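Local coordinates for malonyl CoA-acyl carrier protein transacylase (PDB 3QAT) that probably transfers the malonyl group from malonyl-CoA to acyl carrier protein, supplying activated units for bacterial fatty acid biosynthesis, at residues 37-40 / 46-49; 57-62 / 66-71; 104-107 / 112-115; 74-79 / 279-284. All blocks are in the same frame, centred on the assembly; numbering follows the deposited sequence.

Overall arrangement
The four contacts belong to one acyl transferase domain and gather round helix 62-82, which runs through interactions 2 and 4. Interactions 1 and 2 have centres about 11 Å apart and meet where L47 CD2 lies 3.9 Å from P67 CG. Interaction 3, about 16 Å from interaction 2 between centres, touches it through M70 SD and L113 CD1 at 3.6 Å, and reaches interaction 1 through the probable hydrogen bond of E38 OE2 to T114 OG1 (2.7 Å). Interaction 4 meets interaction 3 where M74 SD lies 3.7 Å from C106 SG. The likely active site is approached in interaction 2, where Q66 lies near a probable GxSxG nucleophile elbow.

Interaction 1 of 4, residues 37-40 / 46-49; sequences EEVD and KLSD
D40, near the end of helix 30-43, holds S48 at the start of helix 47-53 with both oxygens of its carboxylate. OD1 of D40 accepts the backbone N-H of S48 at 2.9 Å, the N-H...O angle being 154°. OD2 of D40 takes the hydroxyl OG of S48 at 2.6 Å, and each oxygen uses its syn lone pair, so the carboxylate meets S48 as a two-pronged fork. The serine conformation explains the match: with chi1 at 62°, OG sits between the backbone N and the carbonyl carbon, on the side from which S48 N also reaches D40. K46 bends at chi2 (-74°), and this fold lays CD 3.7 Å from D40 OD2. Its NZ stays 4.5 Å from D40 OD2, beyond a salt bridge, and a water spans the gap, donating to D40 OD2 at 2.8 Å and accepting from K46 NZ at 3.0 Å. Next to this polar cluster V39 and L47 cross obliquely, CG1 of V39 lying 4.1 Å from CD2 of L47. V39 turns its other branch, CG2, to A71 of helix 62-82, and L47 packs on P67 of that helix with the same CD2. With a backbone N-H from the helix start and a hydroxyl on its oxygens, and an ammonium group one water away, the buried D40 carboxylate would be expected to remain ionised, and its orientation is fixed by the paired bonds.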
# COMPACT_ATOMS: atom_id res chain seq x y z
N GLU A 37 12.94 6.00 15.42
CA GLU A 37 14.24 6.65 15.51
C GLU A 37 15.10 6.38 14.28
O GLU A 37 15.76 7.30 13.78
CB GLU A 37 14.96 6.16 16.76
CG GLU A 37 14.33 6.66 18.06
CD GLU A 37 14.94 6.00 19.26
OE1 GLU A 37 15.85 5.16 19.08
OE2 GLU A 37 14.54 6.32 20.40
N GLU A 38 15.10 5.12 13.81
CA GLU A 38 15.94 4.77 12.68
C GLU A 38 15.41 5.40 11.39
O GLU A 38 16.19 5.87 10.56
CB GLU A 38 16.09 3.24 12.51
CG GLU A 38 16.99 2.92 11.33
CD GLU A 38 17.42 1.47 11.23
OE1 GLU A 38 16.99 0.64 12.06
OE2 GLU A 38 18.18 1.17 10.29
N VAL A 39 14.09 5.37 11.22
CA VAL A 39 13.51 6.05 10.05
C VAL A 39 13.87 7.55 9.99
O VAL A 39 14.29 8.06 8.93
CB VAL A 39 12.01 5.78 9.94
CG1 VAL A 39 11.38 6.69 8.88
CG2 VAL A 39 11.80 4.30 9.60
N ASP A 40 13.74 8.25 11.12
CA ASP A 40 14.17 9.67 11.19
C ASP A 40 15.64 9.80 10.78
O ASP A 40 16.01 10.69 10.02
CB ASP A 40 14.00 10.19 12.62
CG ASP A 40 12.56 10.61 12.94
OD1 ASP A 40 11.68 10.57 12.06
OD2 ASP A 40 12.34 10.95 14.12
N LYS A 46 13.20 14.85 11.33
CA LYS A 46 12.27 14.42 12.37
C LYS A 46 10.87 14.16 11.76
O LYS A 46 9.88 14.82 12.10
CB LYS A 46 12.18 15.46 13.49
CG LYS A 46 13.41 15.52 14.39
CD LYS A 46 13.46 14.29 15.31
CE LYS A 46 14.56 14.41 16.38
NZ LYS A 46 14.47 13.28 17.38
N LEU A 47 10.80 13.16 10.88
CA LEU A 47 9.52 12.76 10.31
C LEU A 47 8.55 12.35 11.40
O LEU A 47 7.34 12.63 11.29
CB LEU A 47 9.75 11.59 9.32
CG LEU A 47 8.47 11.01 8.71
CD1 LEU A 47 7.67 12.04 7.85
CD2 LEU A 47 8.79 9.72 7.91
N SER A 48 9.07 11.72 12.45
CA SER A 48 8.22 11.27 13.54
C SER A 48 7.39 12.41 14.17
O SER A 48 6.28 12.18 14.64
CB SER A 48 9.05 10.55 14.62
OG SER A 48 10.01 11.46 15.17
N ASP A 49 7.91 13.64 14.17
CA ASP A 49 7.12 14.77 14.70
C ASP A 49 5.86 15.01 13.86
O ASP A 49 4.81 15.33 14.40
CB ASP A 49 7.96 16.04 14.79
CG ASP A 49 8.92 16.04 15.98
OD1 ASP A 49 8.67 15.33 16.98
OD2 ASP A 49 9.90 16.81 15.93
O HOH W 1 14.05 10.48 16.25

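Interaction 2 of 4, residues 57-62 / 66-71; sequences DVLTLT and QPALMA
T62 and Q66 stand one turn apart at the start of helix 62-82, and their side chains lie alongside each other, pointing the same way. The backbone supplies an ordinary alpha-helical i to i+4 bond, Q66 N to T62 O at 3.0 Å. A second bond joins the side chains: NE2 of Q66 donates to OG1 of T62 at 2.8 Å with an N-H...O angle of 169°, and the hydroxyl lies only 5° out of the amide plane. T62 turns OG1 anti to its own N (chi1 -165°), which presents the oxygen to the amide. The chain of Q66 runs extended beyond CG, its CG passing 3.2 Å from T62 O. Other groups hold the pair from outside: T62 OG1 is also bonded to Q14 OE1, and Q66 OE1 to R123 NH1, which fixes the rotation of the amide near the probable nucleophile elbow. At P67, which has no N-H to give to the turn before, the helix kinks. A separate apolar touch links helix 56-60 to the same helix, where the end of L59 swings in to put CD1 3.9 Å from A68 CB.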
# COMPACT_ATOMS: atom_id res chain seq x y z
N ASP A 57 -2.40 17.58 6.80
CA ASP A 57 -2.16 17.77 5.37
C ASP A 57 -0.67 17.60 5.05
O ASP A 57 -0.33 17.15 3.95
CB ASP A 57 -2.80 19.04 4.76
CG ASP A 57 -2.38 20.35 5.44
OD1 ASP A 57 -1.59 20.36 6.40
OD2 ASP A 57 -2.89 21.41 4.97
N VAL A 58 0.17 17.89 6.03
CA VAL A 58 1.63 17.63 5.89
C VAL A 58 1.94 16.15 5.96
O VAL A 58 2.70 15.62 5.11
CB VAL A 58 2.45 18.42 6.90
CG1 VAL A 58 3.96 18.05 6.83
CG2 VAL A 58 2.25 19.91 6.70
N LEU A 59 1.35 15.44 6.92
CA LEU A 59 1.52 13.98 6.98
C LEU A 59 1.00 13.28 5.73
O LEU A 59 1.55 12.26 5.31
CB LEU A 59 0.79 13.42 8.21
CG LEU A 59 0.85 11.91 8.43
CD1 LEU A 59 2.29 11.39 8.52
CD2 LEU A 59 0.06 11.51 9.69
N THR A 60 -0.05 13.82 5.13
CA THR A 60 -0.70 13.19 3.98
C THR A 60 0.14 13.36 2.70
O THR A 60 0.02 12.53 1.79
CB THR A 60 -2.14 13.73 3.86
OG1 THR A 60 -2.89 13.17 4.94
CG2 THR A 60 -2.82 13.35 2.55
N LEU A 61 0.97 14.41 2.62
CA LEU A 61 1.87 14.54 1.45
C LEU A 61 2.55 13.19 1.25
O LEU A 61 3.08 12.59 2.20
CB LEU A 61 2.92 15.59 1.70
CG LEU A 61 2.38 17.02 1.78
CD1 LEU A 61 3.56 17.89 2.16
CD2 LEU A 61 1.80 17.43 0.44
N THR A 62 2.52 12.70 0.01
CA THR A 62 2.98 11.32 -0.23
C THR A 62 4.47 11.09 0.15
O THR A 62 4.81 9.99 0.63
CB THR A 62 2.61 10.86 -1.64
OG1 THR A 62 2.74 9.42 -1.74
CG2 THR A 62 3.47 11.58 -2.66
N GLN A 66 4.34 7.91 2.80
CA GLN A 66 4.89 6.59 2.41
C GLN A 66 5.91 6.06 3.45
O GLN A 66 5.69 4.98 3.99
CB GLN A 66 5.49 6.61 0.99
CG GLN A 66 4.43 6.91 -0.08
CD GLN A 66 4.93 6.58 -1.49
OE1 GLN A 66 5.64 5.58 -1.69
NE2 GLN A 66 4.54 7.41 -2.47
N PRO A 67 6.99 6.82 3.76
CA PRO A 67 7.87 6.27 4.80
C PRO A 67 7.17 6.20 6.16
O PRO A 67 7.46 5.26 6.94
CB PRO A 67 9.08 7.24 4.83
CG PRO A 67 8.54 8.55 4.19
CD PRO A 67 7.55 8.05 3.14
N ALA A 68 6.24 7.13 6.44
CA ALA A 68 5.55 7.09 7.76
C ALA A 68 4.69 5.84 7.97
O ALA A 68 4.74 5.21 9.02
CB ALA A 68 4.67 8.32 7.96
N LEU A 69 3.91 5.48 6.95
CA LEU A 69 3.06 4.28 7.07
C LEU A 69 3.92 3.03 7.20
O LEU A 69 3.57 2.11 7.97
CB LEU A 69 2.09 4.17 5.88
CG LEU A 69 0.83 5.05 6.07
CD1 LEU A 69 0.10 5.24 4.73
CD2 LEU A 69 -0.10 4.42 7.10
N MET A 70 5.03 2.97 6.44
CA MET A 70 5.92 1.83 6.55
C MET A 70 6.49 1.75 7.98
O MET A 70 6.54 0.66 8.55
CB MET A 70 7.06 1.93 5.51
CG MET A 70 8.09 0.78 5.53
SD MET A 70 9.39 1.06 6.78
CE MET A 70 10.17 2.55 6.16
N ALA A 71 6.85 2.89 8.56
CA ALA A 71 7.42 2.90 9.93
C ALA A 71 6.41 2.30 10.92
O ALA A 71 6.79 1.50 11.76
CB ALA A 71 7.79 4.31 10.36

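Interaction 3 of 4, residues 104-107 / 112-115; sequences ALCA and SLTD
C106 and L113 meet across a helix-loop-helix connection, in which helix 100-107 is followed by a five-residue loop, 108-112, and then by helix 113-129. The tight side of this small contact (87 Å² buried in all) is made by a single sulfur. Because SG of C106 is turned anti to the backbone N (chi1 -175°), it reaches out from its helix to the backbone of the next helix's first turn, resting 3.8 Å from L113 CA and 4.1 Å from S112 C. Both C106 and L113 are buried, and further helices close round them: C106 also packs on M74 of helix 62-82, while L113 touches M70 of that helix and V39 of helix 30-43. The loose side belongs to the side chain of S112, an exposed residue whose CB is directed away from segment 104-107. Its hydroxyl serves its own helix instead. S112 is the N-cap, and with chi1 at 69° its OG accepts the backbone N-H of D115 at 3.0 Å and 161°, satisfying a donor that a helix start would otherwise leave without an intrahelical partner. The buried half therefore relies on van der Waals packing, and the exposed half on local capping that makes no demand on C106. Between side chains proper the approach is looser than on the backbone, with C106 SG standing 4.3 Å from L113 CD1.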
# COMPACT_ATOMS: atom_id res chain seq x y z
N ALA A 104 5.97 -4.73 3.25
CA ALA A 104 5.92 -6.20 3.19
C ALA A 104 7.32 -6.78 2.94
O ALA A 104 7.75 -7.73 3.60
CB ALA A 104 4.96 -6.60 2.11
N LEU A 105 8.04 -6.19 1.99
CA LEU A 105 9.38 -6.65 1.67
C LEU A 105 10.36 -6.40 2.82
O LEU A 105 11.22 -7.23 3.07
CB LEU A 105 9.87 -6.06 0.34
CG LEU A 105 9.15 -6.59 -0.92
CD1 LEU A 105 9.47 -5.75 -2.15
CD2 LEU A 105 9.53 -8.09 -1.18
N CYS A 106 10.23 -5.28 3.53
CA CYS A 106 11.07 -5.06 4.68
C CYS A 106 10.77 -6.11 5.77
O CYS A 106 11.68 -6.67 6.41
CB CYS A 106 10.87 -3.61 5.19
SG CYS A 106 11.99 -3.17 6.56
N ALA A 107 9.48 -6.40 5.98
CA ALA A 107 9.09 -7.37 7.01
C ALA A 107 9.61 -8.76 6.65
O ALA A 107 9.92 -9.56 7.53
CB ALA A 107 7.58 -7.40 7.14
N SER A 112 16.69 -3.59 4.10
CA SER A 112 16.87 -3.09 5.47
C SER A 112 15.84 -2.00 5.75
O SER A 112 15.31 -1.38 4.83
CB SER A 112 18.26 -2.51 5.71
OG SER A 112 18.48 -1.27 5.00
N LEU A 113 15.64 -1.73 7.03
CA LEU A 113 14.74 -0.63 7.41
C LEU A 113 15.22 0.74 6.90
O LEU A 113 14.43 1.53 6.38
CB LEU A 113 14.55 -0.60 8.93
CG LEU A 113 13.63 0.53 9.45
CD1 LEU A 113 12.18 0.43 8.93
CD2 LEU A 113 13.61 0.52 10.95
N THR A 114 16.51 1.01 7.04
CA THR A 114 17.03 2.28 6.54
C THR A 114 16.83 2.42 5.02
O THR A 114 16.41 3.49 4.52
CB THR A 114 18.52 2.43 6.97
OG1 THR A 114 18.57 2.95 8.31
CG2 THR A 114 19.29 3.40 6.04
N ASP A 115 17.10 1.35 4.27
CA ASP A 115 16.91 1.40 2.82
C ASP A 115 15.45 1.53 2.43
O ASP A 115 15.13 2.23 1.49
CB ASP A 115 17.58 0.19 2.14
CG ASP A 115 19.10 0.28 2.16
OD1 ASP A 115 19.67 1.38 2.43
OD2 ASP A 115 19.74 -0.76 1.88

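Interaction 4 of 4, residues 74-79 / 279-284; sequences MAVIRV and FEIGSG
The carbonyl O of I281, at the end of strand 275-281, is hydrogen-bonded to S73 OG on helix 62-82, one residue ahead of segment 74-79, and this polar tie lies beside an apolar contact of I281 with V76 and I77. Within that contact one methyl does most of the touching. I281 CG2 lies 3.8 Å from CG1 of V76 and equally 3.8 Å from CD1 of I77, so it meets two neighbouring residues of the helix at once. I77 starts from a CB that does not face the strand, but CG1 stands anti to the carbonyl carbon (chi1 -66°), and a bend at chi2 (-68°) carries CD1 across I281 at about a right angle. V76 faces the strand directly and divides its branches: CG1 goes to I281, while CG2 reaches past it to within 4.2 Å of G282 CA. G282 has phi 122°, where a beta carbon would run into the carbonyl O of I281, a conformation suited to glycine where the chain leaves the strand. The buried pairing of helix on strand is the layered packing of an alpha/beta core. Strand 275-281 lies inside the four-stranded parallel sheet between strands 6-11 and 299-303, where I281 pairs through its backbone with T10 and both V76 and I281 touch V303, while helix 30-43 packs against A75 and V79.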
# COMPACT_ATOMS: atom_id res chain seq x y z
N MET A 74 6.31 -1.46 10.36
CA MET A 74 7.55 -2.12 10.85
C MET A 74 7.68 -2.06 12.37
O MET A 74 8.22 -2.99 12.97
CB MET A 74 8.79 -1.54 10.15
CG MET A 74 8.93 -2.07 8.71
SD MET A 74 8.95 -3.89 8.57
CE MET A 74 10.30 -4.33 9.67
N ALA A 75 7.16 -1.00 13.01
CA ALA A 75 7.13 -0.98 14.49
C ALA A 75 6.29 -2.17 15.00
O ALA A 75 6.71 -2.89 15.91
CB ALA A 75 6.55 0.34 15.00
N VAL A 76 5.12 -2.38 14.41
CA VAL A 76 4.30 -3.54 14.78
C VAL A 76 5.06 -4.86 14.56
O VAL A 76 5.09 -5.73 15.46
CB VAL A 76 2.96 -3.56 14.04
CG1 VAL A 76 2.21 -4.89 14.30
CG2 VAL A 76 2.12 -2.37 14.47
N ILE A 77 5.71 -5.02 13.39
CA ILE A 77 6.47 -6.24 13.11
C ILE A 77 7.55 -6.47 14.17
O ILE A 77 7.72 -7.60 14.67
CB ILE A 77 7.09 -6.24 11.68
CG1 ILE A 77 6.00 -6.29 10.58
CG2 ILE A 77 8.13 -7.41 11.51
CD1 ILE A 77 5.19 -7.64 10.50
N ARG A 78 8.30 -5.41 14.49
CA ARG A 78 9.41 -5.59 15.43
C ARG A 78 8.93 -5.94 16.82
O ARG A 78 9.57 -6.77 17.49
CB ARG A 78 10.31 -4.36 15.48
CG ARG A 78 11.00 -4.12 14.18
CD ARG A 78 12.27 -4.93 14.10
NE ARG A 78 13.00 -4.59 12.87
CZ ARG A 78 13.86 -3.57 12.75
NH1 ARG A 78 14.08 -2.74 13.76
NH2 ARG A 78 14.48 -3.38 11.61
N VAL A 79 7.84 -5.33 17.26
CA VAL A 79 7.23 -5.72 18.55
C VAL A 79 6.80 -7.20 18.53
O VAL A 79 7.12 -7.95 19.45
CB VAL A 79 6.05 -4.79 18.95
CG1 VAL A 79 5.32 -5.34 20.21
CG2 VAL A 79 6.54 -3.38 19.21
N PHE A 279 -4.15 -10.70 8.24
CA PHE A 279 -3.81 -9.69 9.23
C PHE A 279 -3.44 -8.41 8.47
O PHE A 279 -2.78 -8.49 7.45
CB PHE A 279 -2.61 -10.14 10.06
CG PHE A 279 -2.90 -11.28 10.98
CD1 PHE A 279 -3.53 -11.06 12.20
CD2 PHE A 279 -2.53 -12.57 10.62
CE1 PHE A 279 -3.77 -12.14 13.07
CE2 PHE A 279 -2.78 -13.64 11.46
CZ PHE A 279 -3.38 -13.42 12.69
N GLU A 280 -3.93 -7.28 8.97
CA GLU A 280 -3.54 -5.94 8.50
C GLU A 280 -2.55 -5.35 9.52
O GLU A 280 -2.92 -5.05 10.67
CB GLU A 280 -4.79 -5.05 8.37
CG GLU A 280 -4.45 -3.62 7.91
CD GLU A 280 -5.68 -2.80 7.50
OE1 GLU A 280 -6.82 -3.18 7.90
OE2 GLU A 280 -5.48 -1.82 6.72
N ILE A 281 -1.31 -5.17 9.09
CA ILE A 281 -0.22 -4.82 9.99
C ILE A 281 0.06 -3.33 9.91
O ILE A 281 0.49 -2.85 8.87
CB ILE A 281 1.07 -5.58 9.59
CG1 ILE A 281 0.87 -7.11 9.55
CG2 ILE A 281 2.22 -5.22 10.56
CD1 ILE A 281 0.41 -7.72 10.89
N GLY A 282 -0.18 -2.59 10.99
CA GLY A 282 0.12 -1.15 11.01
C GLY A 282 -1.07 -0.26 11.31
O GLY A 282 -1.88 -0.56 12.17
N SER A 283 -1.15 0.87 10.60
CA SER A 283 -2.16 1.91 10.89
C SER A 283 -3.50 1.65 10.20
O SER A 283 -3.54 1.42 9.00
CB SER A 283 -1.63 3.27 10.40
OG SER A 283 -2.55 4.31 10.77
N GLY A 284 -4.59 1.71 10.97
CA GLY A 284 -5.95 1.74 10.40
C GLY A 284 -6.59 0.39 10.10
O GLY A 284 -6.02 -0.68 10.37